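Local coordinates for uncharacterized protein BAD_0989 (PDB 3CYM), which is of unknown function but probably acts as a ribonuclease D-like 3'-5' exonuclease on nucleic acids, at residues Q190-M193 with E194-Q197; V373-I376 with A377-T380; R417-Q420 with V421-A425; Q364-N367 with R368-A372; P106-E110 with L111-P115. One frame throughout, in Å; residues are numbered along the deposited sequence.

Interaction 1 of 5, residues Q190-M193 with E194-Q197; sequences QGKM and EWAQ
Lys192 and Trp195 both set CG anti to their own carbonyl carbon (chi1 -52° and -69°), and this brings the lysine chain over the indole. The rest of Lys192 runs out extended. Its CG stands 3.9 Å above the plane of the Trp195 ring, displaced toward the rim, and CD is 3.9 Å from Trp195 CZ3. The opposite face of the indole stacks on Trp419, so the ring is sandwiched between a methylene chain and a second indole. Beyond the ring, Lys192 NZ gives a hydrogen bond to Gln190 OE1 (3.1 Å) and also bonds Leu127 O and Thr380 O. The contact is a tight helix-to-helix turn. Gly191, at positive phi, ends helix 176-190 in a Schellman motif, and Lys192 is the N-cap of helix 193-207. Lys192 O takes Ala196 N at 2.9 Å, and Met193 O takes Gln197 N. Met193 CE lies 3.9 Å from Ala196 CB. Two waters meet at Glu194 OE1. One bridges it to Gly191 O, the other to Met193 N. With an alanine in place of Lys192, one indole face would probably lose its methylene cover, and the Leu127 and Thr380 carbonyls their ammonium partner. The lysine thus serves two chemistries: its aliphatic part packs on the aromatic ring, while its buried charge is shared among several oxygens.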
loop_
_atom_site.group_PDB
_atom_site.type_symbol
_atom_site.label_atom_id
_atom_site.label_comp_id
_atom_site.label_asym_id
_atom_site.label_seq_id
_atom_site.Cartn_x
_atom_site.Cartn_y
_atom_site.Cartn_z
ATOM N N GLN A 190 -24.866 -9.664 -11.002
ATOM C CA GLN A 190 -24.282 -10.826 -10.334
ATOM C C GLN A 190 -24.813 -10.987 -8.907
ATOM O O GLN A 190 -24.507 -11.969 -8.236
ATOM C CB GLN A 190 -22.749 -10.745 -10.319
ATOM C CG GLN A 190 -22.058 -11.155 -11.625
ATOM C CD GLN A 190 -20.567 -11.476 -11.429
ATOM O OE1 GLN A 190 -20.127 -11.817 -10.326
ATOM N NE2 GLN A 190 -19.791 -11.374 -12.504
ATOM N N GLY A 191 -25.601 -10.016 -8.454
ATOM C CA GLY A 191 -26.189 -10.020 -7.123
ATOM C C GLY A 191 -25.175 -9.834 -6.007
ATOM O O GLY A 191 -25.363 -10.365 -4.908
ATOM N N LYS A 192 -24.105 -9.088 -6.295
ATOM C CA LYS A 192 -23.030 -8.835 -5.330
ATOM C C LYS A 192 -22.928 -7.366 -4.871
ATOM O O LYS A 192 -21.958 -6.999 -4.204
ATOM C CB LYS A 192 -21.674 -9.321 -5.877
ATOM C CG LYS A 192 -21.690 -10.764 -6.370
ATOM C CD LYS A 192 -20.308 -11.275 -6.688
ATOM C CE LYS A 192 -20.362 -12.745 -7.036
ATOM N NZ LYS A 192 -19.152 -13.164 -7.768
ATOM N N MET A 193 -23.936 -6.547 -5.202
ATOM C CA MET A 193 -23.905 -5.103 -4.926
ATOM C C MET A 193 -23.851 -4.768 -3.431
ATOM O O MET A 193 -23.120 -3.861 -3.037
ATOM C CB MET A 193 -25.047 -4.362 -5.647
ATOM C CG MET A 193 -24.914 -2.823 -5.771
ATOM S SD MET A 193 -23.462 -2.069 -6.606
ATOM C CE MET A 193 -22.558 -1.455 -5.197
ATOM N N GLU A 194 -24.581 -5.507 -2.593
ATOM C CA GLU A 194 -24.500 -5.248 -1.149
ATOM C C GLU A 194 -23.209 -5.783 -0.517
ATOM O O GLU A 194 -22.743 -5.251 0.493
ATOM C CB GLU A 194 -25.756 -5.678 -0.363
ATOM C CG GLU A 194 -26.390 -7.008 -0.742
ATOM C CD GLU A 194 -27.429 -6.881 -1.846
ATOM O OE1 GLU A 194 -27.459 -7.753 -2.743
ATOM O OE2 GLU A 194 -28.216 -5.912 -1.816
ATOM N N TRP A 195 -22.631 -6.815 -1.129
ATOM C CA TRP A 195 -21.319 -7.325 -0.735
ATOM C C TRP A 195 -20.306 -6.230 -1.012
ATOM O O TRP A 195 -19.509 -5.892 -0.140
ATOM C CB TRP A 195 -20.923 -8.534 -1.576
ATOM C CG TRP A 195 -21.685 -9.803 -1.377
ATOM C CD1 TRP A 195 -22.841 -9.989 -0.676
ATOM C CD2 TRP A 195 -21.345 -11.072 -1.939
ATOM N NE1 TRP A 195 -23.233 -11.299 -0.756
ATOM C CE2 TRP A 195 -22.330 -11.989 -1.524
ATOM C CE3 TRP A 195 -20.293 -11.523 -2.755
ATOM C CZ2 TRP A 195 -22.299 -13.339 -1.893
ATOM C CZ3 TRP A 195 -20.255 -12.866 -3.112
ATOM C CH2 TRP A 195 -21.255 -13.755 -2.686
ATOM N N ALA A 196 -20.365 -5.688 -2.233
ATOM C CA ALA A 196 -19.541 -4.555 -2.663
ATOM C C ALA A 196 -19.632 -3.383 -1.690
ATOM O O ALA A 196 -18.610 -2.956 -1.143
ATOM C CB ALA A 196 -19.912 -4.125 -4.068
ATOM N N GLN A 197 -20.854 -2.906 -1.444
ATOM C CA GLN A 197 -21.082 -1.803 -0.511
ATOM C C GLN A 197 -20.453 -2.012 0.880
ATOM O O GLN A 197 -19.787 -1.104 1.392
ATOM C CB GLN A 197 -22.580 -1.481 -0.407
ATOM C CG GLN A 197 -22.899 -0.123 0.222
ATOM C CD GLN A 197 -22.010 0.997 -0.313
ATOM O OE1 GLN A 197 -21.937 1.232 -1.522
ATOM N NE2 GLN A 197 -21.333 1.691 0.590
HETATM O O HOH W 1 -24.890 -8.931 -2.773
HETATM O O HOH W 2 -26.947 -7.132 -5.642
#

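Interaction 2 of 5, residues V373-I376 with A377-T380; sequences VSQI and AEDT
Ala377 packs its CB 3.3 Å from Ser374 O, one turn back on helix 360-380. This contact lies toward the C-terminal end of that alpha helix, in the HRDC-like C-terminal domain, and is held by i to i+4 bonds. Ala377 N bonds Val373 O, and the methyl group also meets Val384 and Val387 of helix 384-387. Glu378 continues the ladder through its N to Ser374 O. Its carboxylate lies near the amide of Gln375 on the exposed side. Asp379 adds a side-chain link to its backbone bond with Gln375 O. The Gln375 chain leaves with CG anti to the backbone N (chi1 -168°) and then bends at chi2, which turns the amide along the helix toward the aspartate. Gln375 NE2 gives a hydrogen bond to Asp379 OD2 at 3.0 Å. OD2 lies in the amide plane, but the donor stands 36° out of the carboxylate plane. A second bond from Gln375 NE2 to Asp379 OD1, 3.5 Å, is weak. Thr380 comes last, and its OG1 is also hydrogen-bonded to Thr382 OG1. Losing the Thr380 hydroxyl to a valine is likely to cost Ile376 O one of its two donors and leave the Thr382 hydroxyl without this mate. Ile376 O takes two bonds from Thr380: OG1 at 2.9 Å and N at 3.0 Å, from opposite faces of the carbonyl plane.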
loop_
_atom_site.group_PDB
_atom_site.type_symbol
_atom_site.label_atom_id
_atom_site.label_comp_id
_atom_site.label_asym_id
_atom_site.label_seq_id
_atom_site.Cartn_x
_atom_site.Cartn_y
_atom_site.Cartn_z
ATOM N N VAL A 373 -14.960 -23.537 2.245
ATOM C CA VAL A 373 -14.862 -22.163 1.767
ATOM C C VAL A 373 -14.579 -22.129 0.249
ATOM O O VAL A 373 -15.157 -21.306 -0.463
ATOM C CB VAL A 373 -13.852 -21.349 2.613
ATOM C CG1 VAL A 373 -13.640 -19.962 2.054
ATOM C CG2 VAL A 373 -14.355 -21.244 4.050
ATOM N N SER A 374 -13.744 -23.052 -0.237
ATOM C CA SER A 374 -13.484 -23.201 -1.684
ATOM C C SER A 374 -14.732 -23.580 -2.476
ATOM O O SER A 374 -14.943 -23.094 -3.589
ATOM C CB SER A 374 -12.382 -24.231 -1.959
ATOM O OG SER A 374 -11.135 -23.793 -1.449
ATOM N N GLN A 375 -15.558 -24.446 -1.897
ATOM C CA GLN A 375 -16.804 -24.838 -2.532
ATOM C C GLN A 375 -17.741 -23.633 -2.703
ATOM O O GLN A 375 -18.364 -23.476 -3.756
ATOM C CB GLN A 375 -17.475 -25.974 -1.757
ATOM C CG GLN A 375 -18.622 -26.646 -2.508
ATOM C CD GLN A 375 -18.213 -27.131 -3.887
ATOM O OE1 GLN A 375 -17.400 -28.042 -4.014
ATOM N NE2 GLN A 375 -18.779 -26.522 -4.929
ATOM N N ILE A 376 -17.799 -22.771 -1.687
ATOM C CA ILE A 376 -18.627 -21.555 -1.728
ATOM C C ILE A 376 -18.087 -20.557 -2.765
ATOM O O ILE A 376 -18.855 -19.931 -3.498
ATOM C CB ILE A 376 -18.751 -20.902 -0.321
ATOM C CG1 ILE A 376 -19.499 -21.848 0.639
ATOM C CG2 ILE A 376 -19.459 -19.556 -0.414
ATOM C CD1 ILE A 376 -19.545 -21.420 2.102
ATOM N N ALA A 377 -16.760 -20.451 -2.823
ATOM C CA ALA A 377 -16.050 -19.656 -3.810
ATOM C C ALA A 377 -16.463 -20.018 -5.237
ATOM O O ALA A 377 -16.789 -19.134 -6.017
ATOM C CB ALA A 377 -14.562 -19.830 -3.635
ATOM N N GLU A 378 -16.451 -21.318 -5.550
ATOM C CA GLU A 378 -16.938 -21.853 -6.824
ATOM C C GLU A 378 -18.399 -21.532 -7.106
ATOM O O GLU A 378 -18.713 -20.964 -8.145
ATOM C CB GLU A 378 -16.782 -23.374 -6.851
ATOM C CG GLU A 378 -15.613 -23.881 -7.645
ATOM C CD GLU A 378 -15.832 -25.308 -8.112
ATOM O OE1 GLU A 378 -15.572 -25.585 -9.303
ATOM O OE2 GLU A 378 -16.278 -26.151 -7.296
ATOM N N ASP A 379 -19.280 -21.891 -6.171
ATOM C CA ASP A 379 -20.727 -21.741 -6.347
ATOM C C ASP A 379 -21.195 -20.293 -6.490
ATOM O O ASP A 379 -22.252 -20.039 -7.066
ATOM C CB ASP A 379 -21.481 -22.414 -5.199
ATOM C CG ASP A 379 -21.201 -23.912 -5.100
ATOM O OD1 ASP A 379 -21.457 -24.487 -4.020
ATOM O OD2 ASP A 379 -20.718 -24.514 -6.087
ATOM N N THR A 380 -20.409 -19.356 -5.967
ATOM C CA THR A 380 -20.697 -17.927 -6.111
ATOM C C THR A 380 -19.772 -17.218 -7.113
ATOM O O THR A 380 -19.975 -16.040 -7.398
ATOM C CB THR A 380 -20.629 -17.181 -4.754
ATOM O OG1 THR A 380 -19.271 -17.131 -4.302
ATOM C CG2 THR A 380 -21.509 -17.874 -3.696
#

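Interaction 3 of 5, residues R417-Q420 with V421-A425; sequences RDWQ and VSLVA
Trp419 meets Leu423 at its ring edge: CD2 of Leu423 lies near the indole plane, 4.3 Å from Trp419 CZ3. Gln420 CG stands over the centre of one indole face, 3.4 Å above the plane. The opposite face stacks on Trp195. The second flat group is the guanidinium of Arg417, with Gln420 OE1 3.6 Å above its centre. The glutamine therefore serves both groups, its methylene on the indole and its amide oxygen over the cation. Its CG is anti to the carbonyl carbon (chi1 -58°), which directs the extended chain toward the start of the helix. There OE1 accepts from Arg417 N at 3.1 Å. Arg417 is the N-cap, and this bond from N-cap backbone to the third helical residue is one half of a capping box. The first turn is also tied by Val421 N to Arg417 O. Asp418 O has two donors, Ser422 N at 2.9 Å and Ser422 OG at 3.0 Å, which reach it from opposite faces of its plane. The bond from Val424 N to Gln420 O is weak. Arg417 NH2 bonds Gly415 O. Glu199 OE1 accepts from Arg417 NE, in a salt bridge, and from Trp419 NE1. Helix 418-433 thus starts against helix 193-207. Farther along, Leu423 and Val424 reach Ile376 of helix 360-380, and Val421, Val424 and Ala425 pack on helix 407-414.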
loop_
_atom_site.group_PDB
_atom_site.type_symbol
_atom_site.label_atom_id
_atom_site.label_comp_id
_atom_site.label_asym_id
_atom_site.label_seq_id
_atom_site.Cartn_x
_atom_site.Cartn_y
_atom_site.Cartn_z
ATOM N N ARG A 417 -16.731 -9.333 7.410
ATOM C CA ARG A 417 -17.947 -8.569 7.201
ATOM C C ARG A 417 -19.174 -9.439 7.382
ATOM O O ARG A 417 -19.087 -10.668 7.304
ATOM C CB ARG A 417 -17.928 -7.923 5.815
ATOM C CG ARG A 417 -17.283 -6.551 5.796
ATOM C CD ARG A 417 -15.821 -6.597 6.196
ATOM N NE ARG A 417 -14.985 -6.923 5.049
ATOM C CZ ARG A 417 -13.785 -7.489 5.114
ATOM N NH1 ARG A 417 -13.120 -7.724 3.994
ATOM N NH2 ARG A 417 -13.252 -7.829 6.277
ATOM N N ASP A 418 -20.307 -8.791 7.642
ATOM C CA ASP A 418 -21.579 -9.481 7.832
ATOM C C ASP A 418 -21.939 -10.405 6.673
ATOM O O ASP A 418 -22.415 -11.508 6.907
ATOM C CB ASP A 418 -22.714 -8.479 8.067
ATOM C CG ASP A 418 -22.524 -7.654 9.328
ATOM O OD1 ASP A 418 -21.608 -7.954 10.130
ATOM O OD2 ASP A 418 -23.307 -6.696 9.515
ATOM N N TRP A 419 -21.702 -9.970 5.433
ATOM C CA TRP A 419 -22.017 -10.806 4.269
ATOM C C TRP A 419 -21.147 -12.062 4.195
ATOM O O TRP A 419 -21.609 -13.107 3.742
ATOM C CB TRP A 419 -21.948 -10.019 2.953
ATOM C CG TRP A 419 -20.561 -9.622 2.490
ATOM C CD1 TRP A 419 -19.904 -8.461 2.783
ATOM C CD2 TRP A 419 -19.683 -10.370 1.635
ATOM N NE1 TRP A 419 -18.670 -8.441 2.176
ATOM C CE2 TRP A 419 -18.512 -9.595 1.454
ATOM C CE3 TRP A 419 -19.772 -11.618 1.000
ATOM C CZ2 TRP A 419 -17.426 -10.036 0.682
ATOM C CZ3 TRP A 419 -18.697 -12.050 0.223
ATOM C CH2 TRP A 419 -17.540 -11.262 0.075
ATOM N N GLN A 420 -19.903 -11.945 4.659
ATOM C CA GLN A 420 -18.951 -13.044 4.631
ATOM C C GLN A 420 -19.349 -14.080 5.657
ATOM O O GLN A 420 -19.375 -15.258 5.352
ATOM C CB GLN A 420 -17.532 -12.551 4.888
ATOM C CG GLN A 420 -17.079 -11.508 3.902
ATOM C CD GLN A 420 -15.646 -11.127 4.065
ATOM O OE1 GLN A 420 -15.186 -10.838 5.168
ATOM N NE2 GLN A 420 -14.916 -11.126 2.964
ATOM N N VAL A 421 -19.698 -13.612 6.853
ATOM C CA VAL A 421 -20.214 -14.444 7.948
ATOM C C VAL A 421 -21.529 -15.156 7.583
ATOM O O VAL A 421 -21.660 -16.358 7.784
ATOM C CB VAL A 421 -20.379 -13.603 9.246
ATOM C CG1 VAL A 421 -21.003 -14.421 10.361
ATOM C CG2 VAL A 421 -19.036 -13.058 9.693
ATOM N N SER A 422 -22.486 -14.415 7.034
ATOM C CA SER A 422 -23.750 -14.989 6.575
ATOM C C SER A 422 -23.607 -16.034 5.470
ATOM O O SER A 422 -24.359 -17.000 5.435
ATOM C CB SER A 422 -24.677 -13.880 6.100
ATOM O OG SER A 422 -25.001 -13.021 7.177
ATOM N N LEU A 423 -22.640 -15.835 4.578
ATOM C CA LEU A 423 -22.373 -16.770 3.489
ATOM C C LEU A 423 -21.617 -18.012 3.953
ATOM O O LEU A 423 -21.825 -19.103 3.440
ATOM C CB LEU A 423 -21.592 -16.070 2.375
ATOM C CG LEU A 423 -21.393 -16.773 1.033
ATOM C CD1 LEU A 423 -22.728 -17.071 0.340
ATOM C CD2 LEU A 423 -20.487 -15.944 0.145
ATOM N N VAL A 424 -20.759 -17.851 4.948
ATOM C CA VAL A 424 -19.732 -18.852 5.206
ATOM C C VAL A 424 -19.926 -19.646 6.502
ATOM O O VAL A 424 -19.732 -20.859 6.507
ATOM C CB VAL A 424 -18.307 -18.188 5.066
ATOM C CG1 VAL A 424 -17.333 -18.555 6.177
ATOM C CG2 VAL A 424 -17.732 -18.424 3.673
ATOM N N ALA A 425 -20.338 -18.968 7.572
ATOM C CA ALA A 425 -20.176 -19.480 8.939
ATOM C C ALA A 425 -20.831 -20.825 9.248
ATOM O O ALA A 425 -20.239 -21.654 9.936
ATOM C CB ALA A 425 -20.609 -18.440 9.942
#

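Interaction 4 of 5, residues Q364-N367 with R368-A372; sequences QVLN and RVRKA
Asn367 and Arg370 form a side-chain hydrogen bond three residues apart, on the surface of helix 360-380 in the C-terminal HRDC-like region. The two side chains lie side by side and point the same way. Arg370 NH1 bonds Asn367 OD1 at 2.7 Å. The oxygen lies at the edge of the guanidinium and in its plane, while the amide plane is turned 40° from it. Arg370 has CG anti to the carbonyl carbon (chi1 -79°) and bends at chi3, and the chain leans back toward the asparagine as it runs outward. Its aliphatic part also touches Leu366: Arg370 CD is 3.8 Å from Leu366 CG. Arg368 turns off another side of the helix. Its guanidinium has Val365 CA over the centre of one face, 4.3 Å above the plane. NH2 of Arg368 lies 3.9 Å from Val365 CG2. These contacts sit on regular i to i+4 backbone bonds, such as Arg370 N to Leu366 O at 2.7 Å and Val369 N to Val365 O at 3.0 Å. The charge of Arg368 is used outside the helix. NE and NH2 bond the carbonyls of Ala431 and Ile432 near the end of helix 418-433. The helix dipole there would probably favour a cation, though Arg403 brings a second positive charge near. Val365 and Val369 pack on that same helix and on helix 390-397. Leu366 and Arg370 reach helix 352-358.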
loop_
_atom_site.group_PDB
_atom_site.type_symbol
_atom_site.label_atom_id
_atom_site.label_comp_id
_atom_site.label_asym_id
_atom_site.label_seq_id
_atom_site.Cartn_x
_atom_site.Cartn_y
_atom_site.Cartn_z
ATOM N N GLN A 364 -6.185 -31.134 9.833
ATOM C CA GLN A 364 -7.311 -31.915 9.317
ATOM C C GLN A 364 -8.622 -31.137 9.369
ATOM O O GLN A 364 -9.409 -31.160 8.414
ATOM C CB GLN A 364 -7.457 -33.228 10.087
ATOM C CG GLN A 364 -7.149 -34.455 9.258
ATOM C CD GLN A 364 -5.667 -34.748 9.123
ATOM O OE1 GLN A 364 -5.223 -35.253 8.095
ATOM N NE2 GLN A 364 -4.897 -34.448 10.165
ATOM N N VAL A 365 -8.842 -30.447 10.488
ATOM C CA VAL A 365 -10.006 -29.577 10.682
ATOM C C VAL A 365 -9.962 -28.374 9.730
ATOM O O VAL A 365 -10.971 -28.043 9.097
ATOM C CB VAL A 365 -10.107 -29.102 12.155
ATOM C CG1 VAL A 365 -11.229 -28.064 12.344
ATOM C CG2 VAL A 365 -10.321 -30.299 13.069
ATOM N N LEU A 366 -8.789 -27.743 9.629
ATOM C CA LEU A 366 -8.568 -26.607 8.726
ATOM C C LEU A 366 -8.812 -26.959 7.265
ATOM O O LEU A 366 -9.436 -26.181 6.543
ATOM C CB LEU A 366 -7.164 -26.024 8.904
ATOM C CG LEU A 366 -6.714 -24.838 8.035
ATOM C CD1 LEU A 366 -7.488 -23.544 8.309
ATOM C CD2 LEU A 366 -5.228 -24.613 8.192
ATOM N N ASN A 367 -8.331 -28.126 6.839
ATOM C CA ASN A 367 -8.509 -28.568 5.461
ATOM C C ASN A 367 -9.974 -28.831 5.102
ATOM O O ASN A 367 -10.393 -28.524 3.989
ATOM C CB ASN A 367 -7.617 -29.772 5.139
ATOM C CG ASN A 367 -6.152 -29.394 5.006
ATOM O OD1 ASN A 367 -5.804 -28.217 4.881
ATOM N ND2 ASN A 367 -5.282 -30.394 5.034
ATOM N N ARG A 368 -10.741 -29.369 6.055
ATOM C CA ARG A 368 -12.204 -29.456 5.931
ATOM C C ARG A 368 -12.851 -28.065 5.807
ATOM O O ARG A 368 -13.741 -27.869 4.986
ATOM C CB ARG A 368 -12.831 -30.236 7.098
ATOM C CG ARG A 368 -12.479 -31.729 7.133
ATOM C CD ARG A 368 -13.528 -32.565 7.868
ATOM N NE ARG A 368 -13.799 -32.081 9.222
ATOM C CZ ARG A 368 -13.187 -32.520 10.325
ATOM N NH1 ARG A 368 -12.254 -33.457 10.254
ATOM N NH2 ARG A 368 -13.509 -32.014 11.507
ATOM N N VAL A 369 -12.385 -27.109 6.608
ATOM C CA VAL A 369 -12.848 -25.713 6.530
ATOM C C VAL A 369 -12.485 -25.057 5.187
ATOM O O VAL A 369 -13.340 -24.445 4.538
ATOM C CB VAL A 369 -12.320 -24.890 7.740
ATOM C CG1 VAL A 369 -12.426 -23.371 7.513
ATOM C CG2 VAL A 369 -13.048 -25.311 8.994
ATOM N N ARG A 370 -11.229 -25.219 4.777
ATOM C CA ARG A 370 -10.721 -24.707 3.501
ATOM C C ARG A 370 -11.474 -25.236 2.281
ATOM O O ARG A 370 -11.726 -24.470 1.352
ATOM C CB ARG A 370 -9.237 -25.024 3.341
ATOM C CG ARG A 370 -8.306 -24.106 4.106
ATOM C CD ARG A 370 -6.957 -24.761 4.239
ATOM N NE ARG A 370 -6.035 -24.346 3.191
ATOM C CZ ARG A 370 -5.019 -25.076 2.739
ATOM N NH1 ARG A 370 -4.776 -26.292 3.218
ATOM N NH2 ARG A 370 -4.245 -24.583 1.792
ATOM N N LYS A 371 -11.815 -26.530 2.273
ATOM C CA LYS A 371 -12.561 -27.072 1.137
ATOM C C LYS A 371 -14.014 -26.600 1.131
ATOM O O LYS A 371 -14.615 -26.496 0.066
ATOM C CB LYS A 371 -12.437 -28.604 0.997
ATOM C CG LYS A 371 -13.027 -29.445 2.111
ATOM C CD LYS A 371 -13.243 -30.886 1.658
ATOM C CE LYS A 371 -13.369 -31.863 2.838
ATOM N NZ LYS A 371 -12.059 -32.184 3.480
ATOM N N ALA A 372 -14.547 -26.277 2.310
ATOM C CA ALA A 372 -15.902 -25.765 2.450
ATOM C C ALA A 372 -15.975 -24.331 1.917
ATOM O O ALA A 372 -16.911 -23.970 1.198
ATOM C CB ALA A 372 -16.345 -25.840 3.902
#

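Interaction 5 of 5, residues P106-E110 with L111-P115; sequences PGFDE and LGMEP
Met113 folds back on Phe108 in a Met-aromatic contact. Its SD lies 4.7 Å from the ring centroid, 40° off the ring normal, so the approach is oblique. The chain bends at chi3 (-91°), which swings CE in to 3.5 Å from Phe108 CD2. Leu111 packs differently: its CG and CD1 both approach Gly107 O. The backbone bonds form a Schellman motif that ends helix 101-111. Met113 N reaches Phe108 O at 3.0 Å, and Gly112 N reaches Asp109 O at 3.0 Å from well above the carbonyl plane. Gly112 has positive phi, and a CB there would press on the carbonyl oxygen of Leu111. A water adds a polar bridge, donating to Asp109 OD2 and to Met113 O, 2.8 Å each. Among charged groups, Glu110 forms a salt bridge with Arg211. The turn carries the chain from helix 101-111 toward strand 117-120 of the exonuclease sheet. Phe108 meets Trp96 edge-to-face and touches Leu98 and Val60. The side chain of Phe108 is about 8 Å from a bound sodium ion. Met113 lies against Trp84 and Phe87 of helix 84-91 and against Phe62 of strand 57-65.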
loop_
_atom_site.group_PDB
_atom_site.type_symbol
_atom_site.label_atom_id
_atom_site.label_comp_id
_atom_site.label_asym_id
_atom_site.label_seq_id
_atom_site.Cartn_x
_atom_site.Cartn_y
_atom_site.Cartn_z
ATOM N N PRO A 106 -4.907 6.674 3.287
ATOM C CA PRO A 106 -4.121 7.265 4.379
ATOM C C PRO A 106 -3.525 8.637 4.058
ATOM O O PRO A 106 -3.532 9.527 4.917
ATOM C CB PRO A 106 -3.006 6.237 4.603
ATOM C CG PRO A 106 -3.547 4.966 4.073
ATOM C CD PRO A 106 -4.336 5.377 2.873
ATOM N N GLY A 107 -3.048 8.801 2.823
ATOM C CA GLY A 107 -2.471 10.059 2.355
ATOM C C GLY A 107 -3.490 11.171 2.217
ATOM O O GLY A 107 -3.195 12.312 2.557
ATOM N N PHE A 108 -4.680 10.836 1.715
ATOM C CA PHE A 108 -5.807 11.774 1.636
ATOM C C PHE A 108 -6.239 12.246 3.020
ATOM O O PHE A 108 -6.459 13.437 3.227
ATOM C CB PHE A 108 -7.019 11.149 0.931
ATOM C CG PHE A 108 -6.838 10.932 -0.552
ATOM C CD1 PHE A 108 -7.567 9.954 -1.203
ATOM C CD2 PHE A 108 -5.946 11.697 -1.298
ATOM C CE1 PHE A 108 -7.414 9.743 -2.565
ATOM C CE2 PHE A 108 -5.794 11.494 -2.660
ATOM C CZ PHE A 108 -6.528 10.514 -3.291
ATOM N N ASP A 109 -6.365 11.301 3.954
ATOM C CA ASP A 109 -6.642 11.597 5.364
ATOM C C ASP A 109 -5.586 12.534 5.964
ATOM O O ASP A 109 -5.922 13.490 6.666
ATOM C CB ASP A 109 -6.705 10.302 6.173
ATOM C CG ASP A 109 -6.902 10.547 7.652
ATOM O OD1 ASP A 109 -5.952 10.302 8.431
ATOM O OD2 ASP A 109 -8.003 10.999 8.028
ATOM N N GLU A 110 -4.320 12.272 5.652
ATOM C CA GLU A 110 -3.226 13.101 6.146
ATOM C C GLU A 110 -3.183 14.523 5.596
ATOM O O GLU A 110 -2.654 15.415 6.247
ATOM C CB GLU A 110 -1.880 12.396 5.986
ATOM C CG GLU A 110 -1.649 11.345 7.066
ATOM C CD GLU A 110 -0.202 11.252 7.510
ATOM O OE1 GLU A 110 0.032 10.881 8.683
ATOM O OE2 GLU A 110 0.700 11.550 6.694
ATOM N N LEU A 111 -3.756 14.742 4.419
ATOM C CA LEU A 111 -3.896 16.104 3.892
ATOM C C LEU A 111 -5.119 16.824 4.471
ATOM O O LEU A 111 -5.245 18.043 4.352
ATOM C CB LEU A 111 -3.896 16.107 2.356
ATOM C CG LEU A 111 -2.523 15.847 1.712
ATOM C CD1 LEU A 111 -2.639 15.257 0.311
ATOM C CD2 LEU A 111 -1.657 17.097 1.687
ATOM N N GLY A 112 -6.009 16.064 5.108
ATOM C CA GLY A 112 -7.197 16.623 5.743
ATOM C C GLY A 112 -8.457 16.452 4.914
ATOM O O GLY A 112 -9.484 17.063 5.210
ATOM N N MET A 113 -8.378 15.624 3.874
ATOM C CA MET A 113 -9.547 15.302 3.067
ATOM C C MET A 113 -10.457 14.329 3.824
ATOM O O MET A 113 -9.993 13.542 4.650
ATOM C CB MET A 113 -9.138 14.732 1.707
ATOM C CG MET A 113 -8.694 15.780 0.698
ATOM S SD MET A 113 -7.924 15.070 -0.771
ATOM C CE MET A 113 -6.232 15.046 -0.276
ATOM N N GLU A 114 -11.755 14.402 3.546
ATOM C CA GLU A 114 -12.726 13.561 4.233
ATOM C C GLU A 114 -13.725 12.912 3.271
ATOM O O GLU A 114 -14.867 13.364 3.183
ATOM C CB GLU A 114 -13.457 14.375 5.308
ATOM C CG GLU A 114 -13.862 13.573 6.540
ATOM C CD GLU A 114 -15.265 12.977 6.457
ATOM O OE1 GLU A 114 -15.412 11.752 6.665
ATOM O OE2 GLU A 114 -16.225 13.733 6.196
ATOM N N PRO A 115 -13.298 11.850 2.544
ATOM C CA PRO A 115 -14.222 11.079 1.699
ATOM C C PRO A 115 -15.366 10.466 2.512
ATOM O O PRO A 115 -15.132 9.817 3.538
ATOM C CB PRO A 115 -13.329 9.976 1.117
ATOM C CG PRO A 115 -11.940 10.516 1.215
ATOM C CD PRO A 115 -11.924 11.317 2.465
HETATM O O HOH W 3 -10.209 12.586 7.221
#

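Overall arrangement
Along the chain the order is interaction 5, 1, 4, 2, 3. Interaction 5 stands apart in the exonuclease domain, beside its mixed sheet; its centre is about 26 Å from that of interaction 1 and about 41 Å from that of interaction 4. Interactions 1, 2 and 3 touch one another, with centres about 13 to 16 Å apart. There helix 193-207 meets helices 360-380 and 418-433 of the C-terminal domain. Interactions 4 and 2 follow one another on helix 360-380. Interactions 4 and 3 do not touch; their nearest atoms are about 6 Å apart. The three-way junction joins helix 193-207 to the C-terminal domain and probably sets how that domain sits against the rest.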